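Local coordinates for protein DegQ (Legionella fallonii, PDB 3PV2) that is a self-compartmentizing HtrA-family chaperone protease with a trypsin fold and PDZ domains that assembles into large 12-meric particles and probably degrades misfolded proteins, at residues B[32-37]-B[76-81]; B[110-115]-B[134-139]; B[383-388]-B[407-412]; B[413-418]-B[434-439]. All blocks are in the same frame, centred on the assembly; numbering follows the deposited sequence.

How the interactions relate
The four contacts come one after another along the chain and form two pairs at its two ends. Interactions 1 and 2 belong to the first six-stranded barrel of the trypsin-like protease; their centres are 14 Å apart, and Ala-36 CB touches Arg-113 NH1 at 4.2 Å. Interactions 3 and 4 share the antiparallel sheet of the second PDZ domain, 11 Å apart between centres, with strand 409-413 running from one into the other and lying beside strand 435-441. Between the pairs the centres are 62 to 72 Å apart, on opposite sides of the chain's centre. The chain is thus extended; interactions 2 and 4 have residues of other subunits beside them, interaction 1 none.

Interaction 1. Residues B[32-37]-B[76-81]; sequences IVNVAV and ESIGSG
Val-33, Val-35 and Val-37 pair with Gly-81, Gly-79 and Ser-77 in a regular antiparallel strand contact, largely buried in the first barrel of the protease. Six backbone hydrogen bonds join the strands, two at each of these pairs. They are not equally straight: Gly-79 N to Val-35 O makes 173° at the hydrogen, Gly-81 N to Val-33 O only 133°. Side chains alternate between two faces. On the valine face, Val-33 CG2 lies 3.4 Å from Gly-81 O, while Val-35 CG2 reaches along the strand to Ser-80 O at 3.8 Å. Gly-81 lies beside both valine branches, its N 4.1 Å from Val-35 CG2. Strand 101-107 covers the three valines, and helix 95-98 Val-35 and Val-37. On the other face, Ile-78 sends CG1 away from its carbonyl carbon (chi1 -59°), which lays CD1 over Ala-36 CB at 3.6 Å. Ser-80 CB rests 3.6 Å from Val-33 O, its hydroxyl engaged with Gly-203 and Asn-159. Ser-77 OG is bound to Val-97 O. Strand 32-37 also bonds to strand 101-107 on its other edge, closing the six-stranded antiparallel barrel characteristic of trypsin-like proteases.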
loop_
_atom_site.group_PDB
_atom_site.type_symbol
_atom_site.label_atom_id
_atom_site.label_comp_id
_atom_site.label_asym_id
_atom_site.label_seq_id
_atom_site.Cartn_x
_atom_site.Cartn_y
_atom_site.Cartn_z
ATOM N N ILE B 32 -15.716 -41.902 29.757
ATOM C CA ILE B 32 -15.252 -40.730 29.020
ATOM C C ILE B 32 -16.469 -39.941 28.541
ATOM O O ILE B 32 -17.337 -40.496 27.869
ATOM C CB ILE B 32 -14.535 -41.122 27.782
ATOM C CG1 ILE B 32 -13.472 -42.206 28.088
ATOM C CG2 ILE B 32 -13.829 -39.874 27.121
ATOM C CD1 ILE B 32 -12.517 -41.872 29.191
ATOM N N VAL B 33 -16.544 -38.667 28.900
ATOM C CA VAL B 33 -17.732 -37.881 28.666
ATOM C C VAL B 33 -17.367 -36.700 27.805
ATOM O O VAL B 33 -16.183 -36.309 27.701
ATOM C CB VAL B 33 -18.263 -37.286 29.914
ATOM C CG1 VAL B 33 -18.520 -38.357 31.016
ATOM C CG2 VAL B 33 -17.332 -36.187 30.389
ATOM N N ASN B 34 -18.400 -36.117 27.219
ATOM C CA ASN B 34 -18.252 -34.852 26.511
ATOM C C ASN B 34 -18.641 -33.753 27.499
ATOM O O ASN B 34 -19.529 -33.923 28.275
ATOM C CB ASN B 34 -19.164 -34.869 25.282
ATOM C CG ASN B 34 -19.136 -33.567 24.511
ATOM O OD1 ASN B 34 -18.325 -33.368 23.591
ATOM N ND2 ASN B 34 -20.013 -32.663 24.891
ATOM N N VAL B 35 -17.897 -32.663 27.480
ATOM C CA VAL B 35 -18.116 -31.511 28.306
ATOM C C VAL B 35 -18.301 -30.337 27.379
ATOM O O VAL B 35 -17.374 -30.010 26.623
ATOM C CB VAL B 35 -16.862 -31.169 29.152
ATOM C CG1 VAL B 35 -17.085 -29.887 29.894
ATOM C CG2 VAL B 35 -16.544 -32.256 30.126
ATOM N N ALA B 36 -19.485 -29.723 27.445
ATOM C CA ALA B 36 -19.868 -28.590 26.609
ATOM C C ALA B 36 -20.086 -27.399 27.522
ATOM O O ALA B 36 -20.818 -27.529 28.508
ATOM C CB ALA B 36 -21.201 -28.933 25.831
ATOM N N VAL B 37 -19.477 -26.268 27.180
ATOM C CA VAL B 37 -19.554 -25.022 27.968
ATOM C C VAL B 37 -20.059 -23.892 27.095
ATOM O O VAL B 37 -19.711 -23.822 25.905
ATOM C CB VAL B 37 -18.155 -24.596 28.503
ATOM C CG1 VAL B 37 -18.219 -23.294 29.320
ATOM C CG2 VAL B 37 -17.563 -25.723 29.330
ATOM N N GLU B 76 -18.683 -20.684 22.919
ATOM C CA GLU B 76 -18.780 -22.070 23.384
ATOM C C GLU B 76 -17.492 -22.858 23.194
ATOM O O GLU B 76 -16.657 -22.596 22.306
ATOM C CB GLU B 76 -20.016 -22.830 22.861
ATOM C CG GLU B 76 -20.186 -22.978 21.358
ATOM C CD GLU B 76 -21.636 -22.691 20.899
ATOM O OE1 GLU B 76 -22.181 -21.614 21.249
ATOM O OE2 GLU B 76 -22.233 -23.530 20.183
ATOM N N SER B 77 -17.336 -23.809 24.097
ATOM C CA SER B 77 -16.117 -24.552 24.251
ATOM C C SER B 77 -16.493 -26.019 24.427
ATOM O O SER B 77 -17.340 -26.360 25.242
ATOM C CB SER B 77 -15.370 -24.037 25.467
ATOM O OG SER B 77 -14.501 -25.035 25.955
ATOM N N ILE B 78 -15.878 -26.888 23.646
ATOM C CA ILE B 78 -16.186 -28.293 23.749
ATOM C C ILE B 78 -14.873 -28.971 24.105
ATOM O O ILE B 78 -13.850 -28.646 23.501
ATOM C CB ILE B 78 -16.767 -28.814 22.434
ATOM C CG1 ILE B 78 -18.049 -28.040 22.070
ATOM C CG2 ILE B 78 -17.049 -30.318 22.527
ATOM C CD1 ILE B 78 -19.321 -28.510 22.800
ATOM N N GLY B 79 -14.908 -29.871 25.093
ATOM C CA GLY B 79 -13.827 -30.831 25.353
ATOM C C GLY B 79 -14.333 -32.141 25.926
ATOM O O GLY B 79 -15.500 -32.494 25.783
ATOM N N SER B 80 -13.443 -32.883 26.571
ATOM C CA SER B 80 -13.806 -34.140 27.116
ATOM C C SER B 80 -13.537 -34.167 28.602
ATOM O O SER B 80 -13.000 -33.220 29.209
ATOM C CB SER B 80 -13.020 -35.216 26.464
ATOM O OG SER B 80 -13.216 -35.236 25.036
ATOM N N GLY B 81 -13.915 -35.257 29.228
ATOM C CA GLY B 81 -13.747 -35.316 30.687
ATOM C C GLY B 81 -13.796 -36.788 31.017
ATOM O O GLY B 81 -14.190 -37.593 30.183
#

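Interaction 2. Residues B[110-115]-B[134-139]; sequences DGRRLK and AKNLKS
Arg-112 ties an Asx turn at the start of strand 113-122 to the loop 134-139, a surface clasp on the first protease barrel. In the turn, Asp-110 OD1 accepts from Arg-112 N at 3.1 Å. Asp-110 and Arg-112 also form a salt bridge, side-on: NH2 of Arg-112 meets OD2 of Asp-110 at 3.0 Å, in the guanidinium plane and on the syn lone pair, NE donates to the same oxygen, and NE bonds OD1 only weakly. At the outer end NH1 and NH2 of Arg-112 both donate to Lys-135 O, at 2.9 and 3.1 Å, near the guanidinium plane. A weak bond of 3.0 Å runs from Arg-112 NH2 to Asn-136 O. The bend at chi3 (-95°) swings the group across to the loop, and its ties to the carboxylate and the carbonyl fix its rotation. Ala-134 CB lies 3.6 Å from Arg-112 NH1. Ala-134 CB also meets Leu-114 CD1 at 3.8 Å, in a small apolar patch that Ile-132 extends. Leu-114 also bonds through its backbone to Val-106 of strand 101-107, Arg-112 packs on Glu-270 of a neighbouring subunit, and loop 134-139 leads from strand 127-131 toward strand 153-158.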
loop_
_atom_site.group_PDB
_atom_site.type_symbol
_atom_site.label_atom_id
_atom_site.label_comp_id
_atom_site.label_asym_id
_atom_site.label_seq_id
_atom_site.Cartn_x
_atom_site.Cartn_y
_atom_site.Cartn_z
ATOM N N ASP B 110 -24.056 -43.170 27.064
ATOM C CA ASP B 110 -25.414 -43.697 26.967
ATOM C C ASP B 110 -26.453 -42.663 26.503
ATOM O O ASP B 110 -27.614 -42.983 26.335
ATOM C CB ASP B 110 -25.847 -44.385 28.268
ATOM C CG ASP B 110 -26.128 -43.418 29.383
ATOM O OD1 ASP B 110 -26.482 -42.266 29.089
ATOM O OD2 ASP B 110 -26.003 -43.821 30.556
ATOM N N GLY B 111 -26.036 -41.418 26.333
ATOM C CA GLY B 111 -26.917 -40.384 25.792
ATOM C C GLY B 111 -27.509 -39.342 26.739
ATOM O O GLY B 111 -28.032 -38.330 26.293
ATOM N N ARG B 112 -27.432 -39.552 28.039
ATOM C CA ARG B 112 -28.015 -38.581 28.965
ATOM C C ARG B 112 -27.197 -37.285 28.925
ATOM O O ARG B 112 -25.974 -37.370 28.855
ATOM C CB ARG B 112 -27.993 -39.136 30.379
ATOM C CG ARG B 112 -28.757 -40.428 30.578
ATOM C CD ARG B 112 -28.670 -40.915 32.030
ATOM N NE ARG B 112 -27.591 -41.887 32.220
ATOM C CZ ARG B 112 -27.062 -42.238 33.394
ATOM N NH1 ARG B 112 -27.510 -41.711 34.529
ATOM N NH2 ARG B 112 -26.072 -43.135 33.438
ATOM N N ARG B 113 -27.862 -36.120 28.934
ATOM C CA ARG B 113 -27.202 -34.807 28.984
ATOM C C ARG B 113 -27.421 -34.238 30.377
ATOM O O ARG B 113 -28.566 -33.965 30.747
ATOM C CB ARG B 113 -27.747 -33.817 27.950
ATOM C CG ARG B 113 -27.624 -34.207 26.489
ATOM C CD ARG B 113 -26.560 -33.379 25.747
ATOM N NE ARG B 113 -26.954 -31.995 25.511
ATOM C CZ ARG B 113 -26.132 -30.945 25.349
ATOM N NH1 ARG B 113 -24.797 -31.052 25.399
ATOM N NH2 ARG B 113 -26.670 -29.735 25.160
ATOM N N LEU B 114 -26.357 -34.092 31.168
ATOM C CA LEU B 114 -26.485 -33.682 32.579
ATOM C C LEU B 114 -25.923 -32.307 32.847
ATOM O O LEU B 114 -24.851 -31.936 32.327
ATOM C CB LEU B 114 -25.793 -34.685 33.492
ATOM C CG LEU B 114 -26.396 -36.078 33.350
ATOM C CD1 LEU B 114 -25.431 -37.116 33.827
ATOM C CD2 LEU B 114 -27.792 -36.169 34.094
ATOM N N LYS B 115 -26.637 -31.534 33.668
ATOM C CA LYS B 115 -26.134 -30.265 34.158
ATOM C C LYS B 115 -24.974 -30.551 35.127
ATOM O O LYS B 115 -25.077 -31.398 35.989
ATOM C CB LYS B 115 -27.270 -29.565 34.862
ATOM C CG LYS B 115 -27.018 -28.156 35.327
ATOM C CD LYS B 115 -28.362 -27.493 35.722
ATOM C CE LYS B 115 -28.147 -26.494 36.830
ATOM N NZ LYS B 115 -26.858 -25.740 36.591
ATOM N N ALA B 134 -25.800 -38.347 39.010
ATOM C CA ALA B 134 -26.392 -39.463 38.274
ATOM C C ALA B 134 -26.043 -40.812 38.868
ATOM O O ALA B 134 -25.093 -40.944 39.640
ATOM C CB ALA B 134 -26.011 -39.414 36.798
ATOM N N LYS B 135 -26.833 -41.802 38.468
ATOM C CA LYS B 135 -26.638 -43.195 38.819
ATOM C C LYS B 135 -26.220 -43.933 37.564
ATOM O O LYS B 135 -26.235 -43.366 36.486
ATOM C CB LYS B 135 -27.945 -43.826 39.294
ATOM C CG LYS B 135 -29.027 -42.854 39.818
ATOM C CD LYS B 135 -29.896 -42.241 38.692
ATOM C CE LYS B 135 -31.383 -42.140 39.112
ATOM N NZ LYS B 135 -31.618 -41.581 40.489
ATOM N N ASN B 136 -25.904 -45.213 37.702
ATOM C CA ASN B 136 -25.561 -46.031 36.549
ATOM C C ASN B 136 -24.351 -45.396 35.871
ATOM O O ASN B 136 -24.329 -45.272 34.654
ATOM C CB ASN B 136 -26.741 -46.059 35.568
ATOM C CG ASN B 136 -26.801 -47.318 34.710
ATOM O OD1 ASN B 136 -27.872 -47.889 34.561
ATOM N ND2 ASN B 136 -25.674 -47.741 34.125
ATOM N N LEU B 137 -23.393 -44.956 36.683
ATOM C CA LEU B 137 -22.185 -44.307 36.224
ATOM C C LEU B 137 -21.050 -45.311 36.295
ATOM O O LEU B 137 -20.970 -46.088 37.235
ATOM C CB LEU B 137 -21.907 -43.058 37.077
ATOM C CG LEU B 137 -22.091 -41.667 36.437
ATOM C CD1 LEU B 137 -23.292 -41.458 35.554
ATOM C CD2 LEU B 137 -22.056 -40.630 37.525
ATOM N N LYS B 138 -20.204 -45.304 35.269
ATOM C CA LYS B 138 -19.019 -46.151 35.231
ATOM C C LYS B 138 -17.730 -45.347 35.215
ATOM O O LYS B 138 -17.666 -44.268 34.637
ATOM C CB LYS B 138 -19.060 -47.075 34.002
ATOM C CG LYS B 138 -19.666 -48.450 34.289
ATOM C CD LYS B 138 -20.750 -48.856 33.274
ATOM C CE LYS B 138 -21.723 -49.897 33.859
ATOM N NZ LYS B 138 -22.948 -49.266 34.460
ATOM N N SER B 139 -16.708 -45.909 35.853
ATOM C CA SER B 139 -15.346 -45.386 35.808
ATOM C C SER B 139 -14.438 -46.443 35.206
ATOM O O SER B 139 -14.910 -47.302 34.478
ATOM C CB SER B 139 -14.859 -44.968 37.207
ATOM O OG SER B 139 -13.765 -44.048 37.174
#

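Interaction 3. Residues B[383-388]-B[407-412]; sequences GNVIGV and GDIIIS
Val-388 and Ile-410 form the tight end of this contact, an antiparallel hydrogen-bonded pair in the sheet of the second PDZ domain. Ile-410 N donates to Val-388 O at 2.7 Å and Val-388 N to Ile-410 O at 2.9 Å, both somewhat tilted from the carbonyl plane. The two side chains share one face, Val-388 CB 4.5 Å from Ile-410 CB. Next to the pair, Gly-387 CA comes to 3.2 Å from Ile-410 O and 4.0 Å from Ile-409 CG2. Here the chain turns a corner, and strand 384-386 leaves at 90° to strand 409-412.

Beyond the corner the two segments meet mainly through methyls, with Ile-386 O also 3.9 Å from Ile-411 CG2. Val-385 CG1, anti to the backbone N (chi1 175°), rests against two neighbouring isoleucine methyls, 4.0 Å from Ile-409 CG2 and 4.1 Å from Ile-411 CG2, the side chains crossing obliquely; Leu-440 and Phe-375 also pack on this buried valine. Ile-386 turns away from the partner strand toward solvent, where it lies on Glu-376 of strand 370-378. Asp-408, though buried, turns its carboxylate away from 383-388, to a salt bridge with Arg-441 and a hydrogen bond from Arg-405 N. The chemistry is therefore divided: two backbone bonds set the register, and branched aliphatic groups fill the angle between the strands with apolar contact that carries no directional constraint.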
loop_
_atom_site.group_PDB
_atom_site.type_symbol
_atom_site.label_atom_id
_atom_site.label_comp_id
_atom_site.label_asym_id
_atom_site.label_seq_id
_atom_site.Cartn_x
_atom_site.Cartn_y
_atom_site.Cartn_z
ATOM N N GLY B 383 32.120 15.281 43.207
ATOM C CA GLY B 383 33.394 14.901 43.842
ATOM C C GLY B 383 33.457 13.428 44.165
ATOM O O GLY B 383 32.827 12.655 43.508
ATOM N N ASN B 384 34.192 13.057 45.198
ATOM C CA ASN B 384 34.272 11.690 45.595
ATOM C C ASN B 384 32.975 11.187 46.364
ATOM O O ASN B 384 32.661 11.669 47.455
ATOM C CB ASN B 384 35.496 11.422 46.424
ATOM C CG ASN B 384 35.763 9.905 46.488
ATOM O OD1 ASN B 384 35.441 9.198 45.514
ATOM N ND2 ASN B 384 36.244 9.397 47.612
ATOM N N VAL B 385 32.199 10.321 45.729
ATOM C CA VAL B 385 30.939 9.798 46.268
ATOM C C VAL B 385 31.212 8.464 46.963
ATOM O O VAL B 385 31.668 7.520 46.309
ATOM C CB VAL B 385 29.900 9.653 45.156
ATOM C CG1 VAL B 385 28.642 9.003 45.686
ATOM C CG2 VAL B 385 29.528 11.045 44.639
ATOM N N ILE B 386 30.859 8.395 48.264
ATOM C CA ILE B 386 30.958 7.208 49.094
ATOM C C ILE B 386 29.606 6.891 49.657
ATOM O O ILE B 386 28.890 7.777 50.181
ATOM C CB ILE B 386 31.900 7.422 50.258
ATOM C CG1 ILE B 386 33.320 7.608 49.749
ATOM C CG2 ILE B 386 31.969 6.186 51.076
ATOM C CD1 ILE B 386 34.306 8.317 50.793
ATOM N N GLY B 387 29.173 5.647 49.522
ATOM C CA GLY B 387 27.794 5.389 49.888
ATOM C C GLY B 387 27.442 3.972 49.544
ATOM O O GLY B 387 28.316 3.140 49.356
ATOM N N VAL B 388 26.150 3.731 49.488
ATOM C CA VAL B 388 25.637 2.394 49.167
ATOM C C VAL B 388 24.788 2.540 47.948
ATOM O O VAL B 388 23.822 3.329 47.949
ATOM C CB VAL B 388 24.795 1.821 50.319
ATOM C CG1 VAL B 388 23.990 0.573 49.854
ATOM C CG2 VAL B 388 25.723 1.424 51.461
ATOM N N GLY B 407 20.114 2.263 40.849
ATOM C CA GLY B 407 21.047 3.317 40.453
ATOM C C GLY B 407 21.283 4.401 41.450
ATOM O O GLY B 407 22.316 5.037 41.367
ATOM N N ASP B 408 20.317 4.651 42.357
ATOM C CA ASP B 408 20.498 5.572 43.430
ATOM C C ASP B 408 21.678 5.253 44.341
ATOM O O ASP B 408 21.923 4.075 44.622
ATOM C CB ASP B 408 19.225 5.629 44.265
ATOM C CG ASP B 408 18.110 6.423 43.608
ATOM O OD1 ASP B 408 18.331 7.021 42.532
ATOM O OD2 ASP B 408 16.964 6.473 44.185
ATOM N N ILE B 409 22.427 6.268 44.777
ATOM C CA ILE B 409 23.408 6.067 45.772
ATOM C C ILE B 409 22.937 6.670 47.072
ATOM O O ILE B 409 22.692 7.884 47.149
ATOM C CB ILE B 409 24.799 6.700 45.440
ATOM C CG1 ILE B 409 25.288 6.364 44.009
ATOM C CG2 ILE B 409 25.841 6.270 46.480
ATOM C CD1 ILE B 409 25.236 4.967 43.646
ATOM N N ILE B 410 22.813 5.848 48.120
ATOM C CA ILE B 410 22.524 6.325 49.463
ATOM C C ILE B 410 23.789 6.837 50.127
ATOM O O ILE B 410 24.735 6.082 50.398
ATOM C CB ILE B 410 21.923 5.275 50.312
ATOM C CG1 ILE B 410 20.592 4.852 49.698
ATOM C CG2 ILE B 410 21.602 5.792 51.753
ATOM C CD1 ILE B 410 20.082 3.462 50.301
ATOM N N ILE B 411 23.830 8.147 50.290
ATOM C CA ILE B 411 25.031 8.787 50.831
ATOM C C ILE B 411 24.928 9.245 52.283
ATOM O O ILE B 411 25.950 9.501 52.893
ATOM C CB ILE B 411 25.500 9.954 49.970
ATOM C CG1 ILE B 411 24.455 11.041 49.926
ATOM C CG2 ILE B 411 25.798 9.483 48.547
ATOM C CD1 ILE B 411 25.150 12.440 49.410
ATOM N N SER B 412 23.727 9.225 52.878
ATOM C CA SER B 412 23.560 9.455 54.276
ATOM C C SER B 412 22.247 8.892 54.674
ATOM O O SER B 412 21.339 8.656 53.861
ATOM C CB SER B 412 23.671 10.969 54.566
ATOM O OG SER B 412 22.409 11.670 54.335
#

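Interaction 4. Residues B[413-418]-B[434-439]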
loop_
_atom_site.group_PDB
_atom_site.type_symbol
_atom_site.label_atom_id
_atom_site.label_comp_id
_atom_site.label_asym_id
_atom_site.label_seq_id
_atom_site.Cartn_x
_atom_site.Cartn_y
_atom_site.Cartn_z
ATOM N N ALA B 413 22.164 8.501 55.928
ATOM C CA ALA B 413 20.954 7.930 56.447
ATOM C C ALA B 413 20.805 8.495 57.880
ATOM O O ALA B 413 21.756 8.478 58.658
ATOM C CB ALA B 413 20.992 6.387 56.483
ATOM N N ASN B 414 19.612 8.972 58.191
ATOM C CA ASN B 414 19.344 9.728 59.445
ATOM C C ASN B 414 20.469 10.681 59.754
ATOM O O ASN B 414 20.950 10.734 60.873
ATOM C CB ASN B 414 19.134 8.782 60.603
ATOM C CG ASN B 414 17.868 7.873 60.417
ATOM O OD1 ASN B 414 16.965 8.213 59.647
ATOM N ND2 ASN B 414 17.829 6.720 61.115
ATOM N N LYS B 415 20.890 11.414 58.722
ATOM C CA LYS B 415 21.891 12.454 58.806
ATOM C C LYS B 415 23.251 11.950 59.120
ATOM O O LYS B 415 24.065 12.712 59.566
ATOM C CB LYS B 415 21.562 13.511 59.889
ATOM C CG LYS B 415 20.158 13.913 59.988
ATOM C CD LYS B 415 19.695 14.380 58.654
ATOM C CE LYS B 415 19.890 15.853 58.408
ATOM N NZ LYS B 415 19.901 16.055 56.923
ATOM N N LYS B 416 23.539 10.689 58.902
ATOM C CA LYS B 416 24.892 10.213 59.134
ATOM C C LYS B 416 25.414 9.666 57.816
ATOM O O LYS B 416 24.634 9.058 57.060
ATOM C CB LYS B 416 24.844 9.097 60.183
ATOM C CG LYS B 416 24.487 9.558 61.611
ATOM C CD LYS B 416 24.106 8.310 62.551
ATOM C CE LYS B 416 23.049 8.732 63.619
ATOM N NZ LYS B 416 21.620 8.943 63.137
ATOM N N PRO B 417 26.730 9.800 57.571
ATOM C CA PRO B 417 27.352 9.197 56.399
ATOM C C PRO B 417 27.225 7.702 56.426
ATOM O O PRO B 417 27.240 7.087 57.448
ATOM C CB PRO B 417 28.829 9.637 56.460
ATOM C CG PRO B 417 29.081 9.885 57.942
ATOM C CD PRO B 417 27.716 10.382 58.504
ATOM N N VAL B 418 27.148 7.142 55.223
ATOM C CA VAL B 418 27.080 5.718 54.942
ATOM C C VAL B 418 28.219 5.310 54.170
ATOM O O VAL B 418 28.462 5.899 53.107
ATOM C CB VAL B 418 25.849 5.523 54.064
ATOM C CG1 VAL B 418 25.905 4.286 53.360
ATOM C CG2 VAL B 418 24.600 5.654 54.983
ATOM N N GLU B 434 10.666 5.609 60.782
ATOM C CA GLU B 434 11.045 6.050 59.465
ATOM C C GLU B 434 12.522 6.063 59.330
ATOM O O GLU B 434 13.255 6.035 60.355
ATOM C CB GLU B 434 10.551 7.435 59.295
ATOM C CG GLU B 434 11.232 8.249 60.336
ATOM C CD GLU B 434 10.486 9.537 60.680
ATOM O OE1 GLU B 434 9.286 9.688 60.330
ATOM O OE2 GLU B 434 11.143 10.353 61.316
ATOM N N LEU B 435 12.979 6.049 58.096
ATOM C CA LEU B 435 14.361 6.202 57.792
ATOM C C LEU B 435 14.490 7.306 56.771
ATOM O O LEU B 435 13.948 7.243 55.677
ATOM C CB LEU B 435 14.937 4.895 57.220
ATOM C CG LEU B 435 16.389 4.925 56.693
ATOM C CD1 LEU B 435 17.423 5.200 57.748
ATOM C CD2 LEU B 435 16.827 3.598 55.986
ATOM N N LEU B 436 15.297 8.307 57.121
ATOM C CA LEU B 436 15.572 9.401 56.236
ATOM C C LEU B 436 16.808 9.088 55.423
ATOM O O LEU B 436 17.865 8.834 55.988
ATOM C CB LEU B 436 15.791 10.671 57.049
ATOM C CG LEU B 436 16.168 11.879 56.190
ATOM C CD1 LEU B 436 14.932 12.311 55.490
ATOM C CD2 LEU B 436 16.790 13.002 57.106
ATOM N N VAL B 437 16.677 9.002 54.101
ATOM C CA VAL B 437 17.860 8.687 53.244
ATOM C C VAL B 437 18.106 9.861 52.299
ATOM O O VAL B 437 17.176 10.592 51.884
ATOM C CB VAL B 437 17.708 7.427 52.447
ATOM C CG1 VAL B 437 17.280 6.314 53.366
ATOM C CG2 VAL B 437 16.586 7.585 51.481
ATOM N N GLN B 438 19.366 10.212 52.156
ATOM C CA GLN B 438 19.742 11.146 51.142
ATOM C C GLN B 438 20.306 10.363 49.969
ATOM O O GLN B 438 21.269 9.616 50.127
ATOM C CB GLN B 438 20.845 12.087 51.664
ATOM C CG GLN B 438 21.241 13.129 50.672
ATOM C CD GLN B 438 22.327 14.044 51.204
ATOM O OE1 GLN B 438 22.956 13.711 52.209
ATOM N NE2 GLN B 438 22.654 15.129 50.464
ATOM N N VAL B 439 19.694 10.516 48.789
ATOM C CA VAL B 439 20.106 9.755 47.612
ATOM C C VAL B 439 20.688 10.652 46.563
ATOM O O VAL B 439 20.181 11.758 46.341
ATOM C CB VAL B 439 18.965 8.906 46.958
ATOM C CG1 VAL B 439 18.476 7.663 47.863
ATOM C CG2 VAL B 439 17.797 9.710 46.474
HETATM O O HOH W 1 15.678 4.755 61.345
#
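Asn-414 is the second residue of the type I' beta turn Ala-413 to Lys-416, which joins strands 409-413 and 416-417 of the second PDZ domain and rests against strand 435-441. Two bonds hold the asparagine to Leu-436. Its backbone N donates to Leu-436 O at 2.8 Å, in the carbonyl plane, and its side chain answers: Leu-436 N donates to Asn-414 OD1 at 3.0 Å, nearly straight at 168°. The amide thus continues the strand's pairing where the backbone curls off into the turn. CG of Asn-414 beside the backbone N (chi1 -64°) brings OD1 to this place, and Lys-431 NZ is a second donor to it. On the other branch, ND2 bonds Glu-430 OE1 and a water that links it to Glu-434 O. The side chains of Leu-435 and Asn-414 cross at about a right angle, CD1 of Leu-435 3.6 Å from Asn-414 OD1; Leu-435 CD1 also lies 4.0 Å from Ala-413 CB, which packs on Leu-424 and Ile-427 of helix 421-428. Lys-415 bends at chi2 and chi3 to lay CD on Leu-436 CD2 at 3.6 Å. On this side Leu-271 and Gly-303 of a neighbouring subunit pack on Leu-436 and Lys-415 respectively.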